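Local coordinates for kinesin-like protein KIF19 (PDB 5GSZ) that moves toward microtubule plus ends and sets the length of motile cilia by depolymerizing microtubules at the ciliary tips, at residues Ala15-Pro20 against Thr111-Gly116; Met79-Thr84 against Val125-Asp130; Glu136-Ser139 against Glu143-Val146; Met148-Ile153 against Gln197-Gly202. All coordinates share one frame; numbering follows the deposited sequence.

Contact 1: residues Ala15-Pro20 against Thr111-Gly116; sequences ALRVRP and TYTMLG. With MG (magnesium ion), chain C; ADP (adenosine-5'-diphosphate), chain B.
Arg17 meets Tyr112 at the rim of its ring, while the adenine of ADP lies over one face: NH2 of Arg17 approaches CE2 of Tyr112 to 3.4 Å in the ring plane, and guanidinium and ring are turned 60° apart. C4 of the base sits above the ring centre, 3.8 Å from the plane of Tyr112. Arg17 runs out extended, its CG turned away from the backbone N, and slides past Thr113 the opposite way; its NH1 donates to Thr113 OG1 with a bent N-H...O angle of 130°, the modelled 2.5 Å being doubtfully short at this resolution. Both partners are held a second time, NH2 of Arg17 by Gln77, which also reaches Tyr112 O, and OG1 of Thr113 by His322. With an alanine at Tyr112, the adenine would probably lose its aromatic cover on this side and Arg17 NH2 the ring edge beside it. Pro20 CD comes within 3.4 Å of ADP N1. This is the nucleotide pocket of the kinesin motor domain, and Thr111 closes its P-loop. OG1 of Thr111 binds the magnesium ion at 2.1 Å; one ADP phosphate oxygen and four waters complete six ligands. Thr111 N donates almost straight (171°) to O1B of ADP at 2.7 Å, and Tyr112 N donates to O1A. Asp250 is hydrogen-bonded to the metal-bound hydroxyl. Strand 12-18, which carries Arg17, runs between strands 69-71 and 315-323, while Leu115 packs against helix 192-203.

Contact 2: residues Met79-Thr84 against Val125-Asp130; sequences MVYQAT and VRTLND
The helical segments Met79-Thr84 and Val125-Asp130 cross at 59° with their axes 10.6 Å apart at the closest point, and Tyr81 and Arg126 bring their CA atoms to 7.0 Å. Tyr81 bridges this gap nearly alone. Its CG is anti to the backbone N (chi1 162°), which carries the ring out to the second helix. There CB of Arg126 rests over one face as a CH-pi contact, 3.8 Å from the centroid of the Tyr81 ring and 15° off its normal. Further along the bent arginine chain, CD lies 3.7 Å from Tyr81 CB. In the kinesin motor domain the two helices lie near the central mixed sheet, Val80 and Thr84 touching strand 69-71 and Thr127 and Leu128 touching strand 242-250. The rim of the ring meets polar atoms: Thr127 OG1 stands 3.5 Å from Tyr81 CE1 near the ring plane, its hydroxyl bonded to Ile123 O one turn back. At the tip, the Tyr81 OH donates to Asp130 OD2, in the plane of the ring, at a modelled 2.4 Å, too short to be taken literally at this resolution. The same OD2 forms a salt bridge with Lys86, so this carboxylate oxygen serves two partners. Ile89 of helix 89-93 touches Tyr81, Thr127 and Asp130.

Contact 3: residues Glu136-Ser139 against Glu143-Val146; sequences EETS and EYEV
Tyr144 reaches back from strand 142-154 to Thr138 and Ser139 in the tight connection that joins helix 123-136 to this strand of the central sheet; a type I beta turn from Glu136 to Ser139 begins the return. From CB, the tyrosine sets CG anti to the carbonyl carbon (chi1 -62°), and the ring leaves the strand toward the turn. CD1 is the first ring atom to meet it, 3.9 Å from Ser139 OG, whose hydroxyl is bonded to Ile135 O. CE1 passes 3.5 Å from Thr138 OG1, and CZ comes closer, at 3.3 Å. Ring and threonine cross at about a right angle, with OG1 approaching the ring obliquely. The OH then donates to Thr138 OG1 at 2.6 Å. Thr138 OG1 is in turn bonded to Ala134 O, and Gln230 of strand 220-232 bonds to the same tyrosine hydroxyl, so a polar chain runs from strand 220-232 to the end of helix 123-136. A phenylalanine here would probably leave Thr138 OG1 and Gln230 NE2 without the hydroxyl they share. Beyond the hydroxyl oxygen lies one more carbon of the turn, Thr138 CB, at 3.5 Å from Tyr144 OH.

Contact 4: residues Met148-Ile153 against Gln197-Gly202; sequences MSYLEI and QLLMKG
Two first torsions aim Tyr150 and Met148 at Leu199: in Tyr150 CG stands anti to the backbone N (chi1 -168°), swinging the ring out toward the helix, whereas in Met148 CG lies between the backbone N and the carbonyl carbon (chi1 60°) and the chain bends at its far end to offer CE. Both groups converge on one methyl, CD2 of Leu199. It meets Met148 CE tip to tip at 3.7 Å. The same methyl covers one face of the Tyr150 ring, nearer its rim than its middle, as a CH-pi contact 4.0 Å from the ring centroid and 24° off the normal. Its closest ring atom is Tyr150 CD2, at 3.7 Å. Strand 148-153 and helix 197-202 run almost parallel, their axes 9.9 Å apart at the closest point; the helix lies along this strand, as one of the helices that pack on the central mixed sheet of the kinesin motor domain. Gly202, without a side chain, presents its backbone to the ring obliquely, with its C atom 4.1 Å from Tyr150 CE2. One turn earlier the carbonyl oxygen of Leu199 stands 3.8 Å from that same CE2 of Tyr150. The polar tip of the tyrosine goes past the segment: its OH is hydrogen-bonded to Asn203, the next residue of the helix, which also touches Thr111 of the nucleotide site. The Tyr150 side chain itself stays about 6 Å from that of Thr111. Ala222 and Leu224 of the neighbouring strand 220-232 also border the tyrosine, Leu224 touches Met148 too, and Tyr124 of helix 123-136 packs against Leu199.

From the N terminus, strand 12-18 opens contact 1, which closes when the chain reaches helix 110-114 after 90 intervening residues. Contact 2 opens inside that loop, on helix 77-84, but closes beyond it on helix 123-136, so the two cross; Arg17 CZ and Val80 CG2 also touch, at 3.7 Å. Contact 3 follows in series, a short return from the end of helix 123-136 into strand 142-154. The same strand then opens contact 4, closed by helix 192-203. Leu128 packs on Met148, joining contacts 2 and 4, and Leu115 packs on Leu199 and Met200, joining contacts 1 and 4. Helix 192-203 is thus tied both to the nucleotide site and to strand 142-154.

Contact 1: residues Ala15-Pro20 against Thr111-Gly116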
# COMPACT_ATOMS: atom_id res chain seq x y z
N ALA A 15 -10.15 1.52 2.36
CA ALA A 15 -10.28 2.79 3.04
C ALA A 15 -10.04 3.90 2.03
O ALA A 15 -9.32 3.70 1.05
CB ALA A 15 -9.30 2.88 4.21
N LEU A 16 -10.64 5.07 2.25
CA LEU A 16 -10.33 6.21 1.39
C LEU A 16 -9.90 7.39 2.25
O LEU A 16 -10.61 7.77 3.19
CB LEU A 16 -11.49 6.63 0.48
CG LEU A 16 -10.88 7.57 -0.57
CD1 LEU A 16 -11.20 7.15 -2.01
CD2 LEU A 16 -11.20 9.05 -0.34
N ARG A 17 -8.75 7.98 1.90
CA ARG A 17 -8.20 9.15 2.58
C ARG A 17 -8.18 10.34 1.65
O ARG A 17 -7.59 10.28 0.56
CB ARG A 17 -6.79 8.89 3.09
CG ARG A 17 -6.27 9.97 4.02
CD ARG A 17 -5.01 9.50 4.66
NE ARG A 17 -4.57 10.38 5.71
CZ ARG A 17 -3.49 10.16 6.44
NH1 ARG A 17 -2.75 9.09 6.19
NH2 ARG A 17 -3.14 11.00 7.40
N VAL A 18 -8.81 11.44 2.08
CA VAL A 18 -8.74 12.73 1.40
C VAL A 18 -7.67 13.57 2.08
O VAL A 18 -7.77 13.87 3.28
CB VAL A 18 -10.09 13.44 1.43
CG1 VAL A 18 -10.08 14.59 0.46
CG2 VAL A 18 -11.24 12.45 1.15
N ARG A 19 -6.65 13.96 1.34
CA ARG A 19 -5.68 14.85 1.96
C ARG A 19 -6.24 16.26 1.92
O ARG A 19 -7.12 16.57 1.13
CB ARG A 19 -4.35 14.77 1.23
CG ARG A 19 -4.41 15.19 -0.21
CD ARG A 19 -3.01 15.33 -0.76
NE ARG A 19 -2.97 15.76 -2.15
CZ ARG A 19 -3.32 16.98 -2.57
NH1 ARG A 19 -3.78 17.88 -1.71
NH2 ARG A 19 -3.22 17.30 -3.86
N PRO A 20 -5.76 17.15 2.79
CA PRO A 20 -6.15 18.56 2.67
C PRO A 20 -5.77 19.11 1.30
O PRO A 20 -4.81 18.66 0.66
CB PRO A 20 -5.35 19.25 3.78
CG PRO A 20 -5.03 18.15 4.74
CD PRO A 20 -4.87 16.91 3.93
N THR A 111 2.94 8.11 0.31
CA THR A 111 4.11 8.08 1.19
C THR A 111 3.82 8.73 2.55
O THR A 111 4.35 8.28 3.57
CB THR A 111 5.31 8.75 0.50
OG1 THR A 111 5.52 8.17 -0.78
CG2 THR A 111 6.57 8.56 1.31
N TYR A 112 2.95 9.74 2.60
CA TYR A 112 2.60 10.33 3.88
C TYR A 112 1.87 9.32 4.78
O TYR A 112 2.17 9.21 5.97
CB TYR A 112 1.76 11.59 3.68
CG TYR A 112 1.35 12.28 4.97
CD1 TYR A 112 2.20 13.19 5.60
CD2 TYR A 112 0.13 12.00 5.58
CE1 TYR A 112 1.83 13.82 6.78
CE2 TYR A 112 -0.24 12.62 6.76
CZ TYR A 112 0.62 13.53 7.36
OH TYR A 112 0.26 14.15 8.52
N THR A 113 0.88 8.60 4.22
CA THR A 113 0.16 7.59 4.99
C THR A 113 1.09 6.48 5.48
O THR A 113 0.97 6.06 6.64
CB THR A 113 -0.97 6.98 4.16
OG1 THR A 113 -2.08 7.87 4.12
CG2 THR A 113 -1.44 5.63 4.75
N MET A 114 2.02 6.01 4.63
CA MET A 114 2.84 4.84 4.95
C MET A 114 4.09 5.17 5.77
O MET A 114 4.33 4.56 6.81
CB MET A 114 3.26 4.10 3.67
CG MET A 114 2.08 3.56 2.89
SD MET A 114 0.86 2.66 3.90
CE MET A 114 1.65 1.05 4.11
N LEU A 115 4.90 6.13 5.30
CA LEU A 115 6.09 6.57 6.01
C LEU A 115 5.82 7.74 6.96
O LEU A 115 6.32 7.76 8.09
CB LEU A 115 7.18 6.96 5.02
CG LEU A 115 8.39 7.62 5.65
CD1 LEU A 115 9.17 6.55 6.36
CD2 LEU A 115 9.27 8.25 4.60
N GLY A 116 5.03 8.73 6.53
CA GLY A 116 4.82 9.93 7.30
C GLY A 116 6.06 10.80 7.34
O GLY A 116 6.91 10.77 6.45
MG MG C . 5.30 8.65 -2.86
PB ADP B . 2.35 10.36 -2.87
O1B ADP B . 3.22 9.57 -1.92
O2B ADP B . 1.02 9.66 -3.09
O3B ADP B . 3.06 10.87 -4.09
PA ADP B . 2.94 12.26 -0.90
O1A ADP B . 2.36 11.85 0.42
O2A ADP B . 4.36 11.90 -1.27
O3A ADP B . 1.98 11.73 -2.09
O5' ADP B . 2.93 13.85 -1.06
C5' ADP B . 1.86 14.69 -0.66
C4' ADP B . 2.48 15.91 -0.01
O4' ADP B . 1.49 16.45 0.86
C3' ADP B . 3.60 15.46 0.89
O3' ADP B . 4.43 16.61 1.09
C2' ADP B . 2.90 15.06 2.17
O2' ADP B . 3.73 15.35 3.31
C1' ADP B . 1.66 15.94 2.19
N9 ADP B . 0.44 15.19 2.57
C8 ADP B . -0.09 14.13 1.93
N7 ADP B . -1.22 13.67 2.53
C5 ADP B . -1.42 14.46 3.60
C6 ADP B . -2.42 14.52 4.67
N6 ADP B . -3.44 13.63 4.71
N1 ADP B . -2.27 15.48 5.60
C2 ADP B . -1.26 16.37 5.55
N3 ADP B . -0.30 16.36 4.61
C4 ADP B . -0.33 15.45 3.62
O HOH W 1 4.06 6.86 -3.26
O HOH W 2 5.84 10.43 -2.38
O HOH W 3 4.77 9.73 -4.88
O HOH W 4 7.34 8.32 -2.96

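Contact 2: residues Met79-Thr84 against Val125-Asp130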
# COMPACT_ATOMS: atom_id res chain seq x y z
N MET A 79 -5.00 7.99 14.06
CA MET A 79 -6.37 7.52 13.85
C MET A 79 -6.46 6.69 12.58
O MET A 79 -7.19 5.68 12.54
CB MET A 79 -7.33 8.70 13.78
CG MET A 79 -7.33 9.59 15.00
SD MET A 79 -8.46 10.97 14.76
CE MET A 79 -8.19 11.85 16.31
N VAL A 80 -5.75 7.11 11.54
CA VAL A 80 -5.65 6.29 10.33
C VAL A 80 -5.06 4.93 10.66
O VAL A 80 -5.56 3.89 10.22
CB VAL A 80 -4.83 7.02 9.25
CG1 VAL A 80 -4.28 6.03 8.24
CG2 VAL A 80 -5.70 8.03 8.54
N TYR A 81 -4.00 4.91 11.47
CA TYR A 81 -3.40 3.65 11.87
C TYR A 81 -4.39 2.78 12.63
O TYR A 81 -4.56 1.59 12.32
CB TYR A 81 -2.17 3.91 12.71
CG TYR A 81 -1.76 2.70 13.50
CD1 TYR A 81 -1.18 1.60 12.86
CD2 TYR A 81 -1.95 2.64 14.87
CE1 TYR A 81 -0.80 0.48 13.58
CE2 TYR A 81 -1.57 1.54 15.59
CZ TYR A 81 -1.00 0.46 14.94
OH TYR A 81 -0.62 -0.65 15.66
N GLN A 82 -5.05 3.35 13.65
CA GLN A 82 -5.98 2.56 14.46
C GLN A 82 -7.07 1.95 13.59
O GLN A 82 -7.46 0.80 13.79
CB GLN A 82 -6.61 3.43 15.55
CG GLN A 82 -5.67 4.14 16.54
CD GLN A 82 -5.14 3.24 17.65
OE1 GLN A 82 -5.67 2.17 17.90
NE2 GLN A 82 -4.11 3.72 18.35
N ALA A 83 -7.56 2.70 12.61
CA ALA A 83 -8.68 2.23 11.81
C ALA A 83 -8.27 1.30 10.69
O ALA A 83 -9.15 0.69 10.06
CB ALA A 83 -9.43 3.42 11.22
N THR A 84 -6.99 1.17 10.38
CA THR A 84 -6.63 0.42 9.19
C THR A 84 -5.81 -0.83 9.49
O THR A 84 -6.20 -1.93 9.05
CB THR A 84 -5.87 1.30 8.18
OG1 THR A 84 -4.76 1.93 8.82
CG2 THR A 84 -6.79 2.35 7.62
N VAL A 125 6.03 2.74 11.20
CA VAL A 125 6.55 2.73 12.56
C VAL A 125 5.43 2.47 13.57
O VAL A 125 5.64 1.79 14.58
CB VAL A 125 7.32 4.04 12.87
CG1 VAL A 125 8.40 4.31 11.84
CG2 VAL A 125 6.40 5.22 12.93
N ARG A 126 4.22 2.97 13.32
CA ARG A 126 3.13 2.69 14.26
C ARG A 126 2.85 1.20 14.32
O ARG A 126 2.62 0.64 15.40
CB ARG A 126 1.87 3.47 13.87
CG ARG A 126 1.99 4.95 14.13
CD ARG A 126 0.91 5.80 13.51
NE ARG A 126 0.69 6.96 14.37
CZ ARG A 126 1.41 8.08 14.36
NH1 ARG A 126 2.39 8.26 13.50
NH2 ARG A 126 1.13 9.04 15.22
N THR A 127 2.93 0.54 13.17
CA THR A 127 2.70 -0.90 13.14
C THR A 127 3.87 -1.67 13.72
O THR A 127 3.66 -2.63 14.47
CB THR A 127 2.41 -1.34 11.70
OG1 THR A 127 1.46 -0.44 11.12
CG2 THR A 127 1.83 -2.74 11.68
N LEU A 128 5.11 -1.30 13.37
CA LEU A 128 6.26 -1.94 13.99
C LEU A 128 6.20 -1.81 15.50
O LEU A 128 6.66 -2.70 16.23
CB LEU A 128 7.57 -1.37 13.46
CG LEU A 128 8.11 -1.84 12.11
CD1 LEU A 128 7.35 -1.42 10.89
CD2 LEU A 128 9.56 -1.43 11.95
N ASN A 129 5.59 -0.74 15.99
CA ASN A 129 5.62 -0.43 17.41
C ASN A 129 4.65 -1.30 18.20
O ASN A 129 5.02 -1.93 19.19
CB ASN A 129 5.32 1.05 17.58
CG ASN A 129 6.05 1.66 18.71
OD1 ASN A 129 5.79 1.36 19.89
ND2 ASN A 129 7.04 2.47 18.38
N ASP A 130 3.40 -1.35 17.76
CA ASP A 130 2.47 -2.26 18.40
C ASP A 130 2.85 -3.71 18.18
O ASP A 130 2.35 -4.61 18.87
CB ASP A 130 1.06 -2.02 17.86
CG ASP A 130 0.37 -0.89 18.54
OD1 ASP A 130 0.92 -0.41 19.56
OD2 ASP A 130 -0.72 -0.52 18.08

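Contact 3: residues Glu136-Ser139 against Glu143-Val146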
# COMPACT_ATOMS: atom_id res chain seq x y z
N GLU A 136 6.01 -8.63 23.37
CA GLU A 136 6.45 -8.77 24.76
C GLU A 136 5.28 -9.12 25.69
O GLU A 136 5.47 -9.87 26.66
CB GLU A 136 7.17 -7.51 25.24
CG GLU A 136 7.84 -7.71 26.59
CD GLU A 136 9.06 -8.66 26.56
OE1 GLU A 136 9.97 -8.48 25.72
OE2 GLU A 136 9.09 -9.61 27.39
N GLU A 137 4.07 -8.65 25.40
CA GLU A 137 2.94 -9.05 26.23
C GLU A 137 2.63 -10.54 26.10
O GLU A 137 1.81 -11.04 26.86
CB GLU A 137 1.69 -8.23 25.90
N THR A 138 3.24 -11.24 25.14
CA THR A 138 3.05 -12.67 24.99
C THR A 138 4.34 -13.48 25.07
O THR A 138 4.31 -14.70 24.87
CB THR A 138 2.32 -13.00 23.68
OG1 THR A 138 3.06 -12.46 22.57
CG2 THR A 138 0.93 -12.40 23.68
N SER A 139 5.48 -12.85 25.37
CA SER A 139 6.73 -13.58 25.51
C SER A 139 6.82 -14.36 26.81
O SER A 139 7.85 -14.99 27.07
CB SER A 139 7.92 -12.63 25.43
OG SER A 139 7.94 -11.97 24.18
N GLU A 143 8.48 -17.56 22.18
CA GLU A 143 9.69 -16.94 21.66
C GLU A 143 9.42 -16.38 20.27
O GLU A 143 8.69 -16.99 19.49
CB GLU A 143 10.86 -17.93 21.60
CG GLU A 143 11.03 -18.77 22.87
CD GLU A 143 11.83 -20.06 22.66
OE1 GLU A 143 12.12 -20.39 21.48
OE2 GLU A 143 12.16 -20.72 23.67
N TYR A 144 9.99 -15.21 19.98
CA TYR A 144 9.77 -14.55 18.70
C TYR A 144 11.09 -14.20 18.02
O TYR A 144 12.09 -13.89 18.68
CB TYR A 144 8.92 -13.28 18.81
CG TYR A 144 7.53 -13.49 19.32
CD1 TYR A 144 7.27 -13.58 20.67
CD2 TYR A 144 6.47 -13.65 18.44
CE1 TYR A 144 5.96 -13.78 21.14
CE2 TYR A 144 5.17 -13.85 18.89
CZ TYR A 144 4.92 -13.92 20.24
OH TYR A 144 3.64 -14.12 20.69
N GLU A 145 11.07 -14.27 16.70
CA GLU A 145 12.10 -13.73 15.83
C GLU A 145 11.43 -12.74 14.88
O GLU A 145 10.38 -13.04 14.30
CB GLU A 145 12.83 -14.83 15.05
CG GLU A 145 14.10 -15.34 15.70
CD GLU A 145 14.72 -16.53 14.96
OE1 GLU A 145 13.97 -17.41 14.48
OE2 GLU A 145 15.97 -16.56 14.83
N VAL A 146 12.02 -11.56 14.74
CA VAL A 146 11.48 -10.52 13.89
C VAL A 146 12.59 -9.99 12.99
O VAL A 146 13.63 -9.56 13.50
CB VAL A 146 10.89 -9.36 14.70
CG1 VAL A 146 10.22 -8.38 13.76
CG2 VAL A 146 9.95 -9.86 15.73

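Contact 4: residues Met148-Ile153 against Gln197-Gly202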
# COMPACT_ATOMS: atom_id res chain seq x y z
N MET A 148 12.90 -7.35 9.31
CA MET A 148 12.23 -6.53 8.31
C MET A 148 13.18 -6.16 7.19
O MET A 148 14.38 -6.01 7.40
CB MET A 148 11.66 -5.23 8.89
CG MET A 148 12.70 -4.36 9.50
SD MET A 148 12.04 -2.78 10.03
CE MET A 148 12.51 -1.72 8.66
N SER A 149 12.62 -6.01 6.00
CA SER A 149 13.37 -5.56 4.84
C SER A 149 12.61 -4.44 4.18
O SER A 149 11.41 -4.26 4.40
CB SER A 149 13.61 -6.68 3.85
OG SER A 149 14.38 -7.69 4.44
N TYR A 150 13.31 -3.69 3.34
CA TYR A 150 12.71 -2.53 2.68
C TYR A 150 13.32 -2.42 1.29
O TYR A 150 14.49 -2.07 1.15
CB TYR A 150 12.95 -1.27 3.51
CG TYR A 150 12.16 -0.07 3.10
CD1 TYR A 150 10.81 -0.16 2.80
CD2 TYR A 150 12.76 1.20 3.08
CE1 TYR A 150 10.07 0.99 2.44
CE2 TYR A 150 12.03 2.34 2.74
CZ TYR A 150 10.70 2.23 2.43
OH TYR A 150 10.01 3.35 2.09
N LEU A 151 12.53 -2.70 0.26
CA LEU A 151 13.04 -2.83 -1.09
C LEU A 151 12.25 -1.94 -2.05
O LEU A 151 11.15 -1.48 -1.73
CB LEU A 151 12.99 -4.30 -1.54
CG LEU A 151 11.59 -4.89 -1.58
CD1 LEU A 151 11.17 -5.23 -3.00
CD2 LEU A 151 11.49 -6.08 -0.67
N GLU A 152 12.84 -1.68 -3.22
CA GLU A 152 12.13 -1.05 -4.32
C GLU A 152 11.87 -2.06 -5.42
O GLU A 152 12.66 -2.98 -5.63
CB GLU A 152 12.93 0.11 -4.91
CG GLU A 152 12.14 0.99 -5.87
CD GLU A 152 13.00 2.08 -6.46
OE1 GLU A 152 14.11 1.76 -6.95
OE2 GLU A 152 12.59 3.27 -6.39
N ILE A 153 10.72 -1.90 -6.08
CA ILE A 153 10.49 -2.43 -7.42
C ILE A 153 10.28 -1.24 -8.34
O ILE A 153 9.33 -0.46 -8.16
CB ILE A 153 9.29 -3.39 -7.49
CG1 ILE A 153 9.28 -4.33 -6.29
CG2 ILE A 153 9.34 -4.21 -8.77
CD1 ILE A 153 8.01 -5.14 -6.19
N GLN A 197 14.60 6.50 11.15
CA GLN A 197 15.76 7.00 10.43
C GLN A 197 16.16 6.04 9.32
O GLN A 197 16.49 6.47 8.20
CB GLN A 197 16.92 7.27 11.39
N LEU A 198 16.12 4.73 9.60
CA LEU A 198 16.39 3.73 8.57
C LEU A 198 15.48 3.94 7.37
O LEU A 198 15.95 4.05 6.23
CB LEU A 198 16.18 2.32 9.13
CG LEU A 198 17.33 1.72 9.89
CD1 LEU A 198 16.96 0.37 10.47
CD2 LEU A 198 18.52 1.59 8.99
N LEU A 199 14.17 3.99 7.62
CA LEU A 199 13.18 4.07 6.56
C LEU A 199 13.20 5.41 5.85
O LEU A 199 12.91 5.47 4.65
CB LEU A 199 11.79 3.79 7.12
CG LEU A 199 11.67 2.39 7.71
CD1 LEU A 199 10.28 2.12 8.24
CD2 LEU A 199 12.10 1.37 6.67
N MET A 200 13.53 6.49 6.56
CA MET A 200 13.68 7.79 5.90
C MET A 200 14.83 7.76 4.91
O MET A 200 14.67 8.08 3.74
CB MET A 200 13.88 8.90 6.94
CG MET A 200 12.64 9.37 7.70
SD MET A 200 11.31 10.14 6.76
CE MET A 200 12.12 11.55 5.99
N LYS A 201 16.01 7.34 5.36
CA LYS A 201 17.18 7.30 4.48
C LYS A 201 17.00 6.30 3.34
O LYS A 201 17.39 6.58 2.20
CB LYS A 201 18.44 6.95 5.29
N GLY A 202 16.42 5.13 3.65
CA GLY A 202 16.16 4.14 2.61
C GLY A 202 15.18 4.64 1.57
O GLY A 202 15.25 4.23 0.40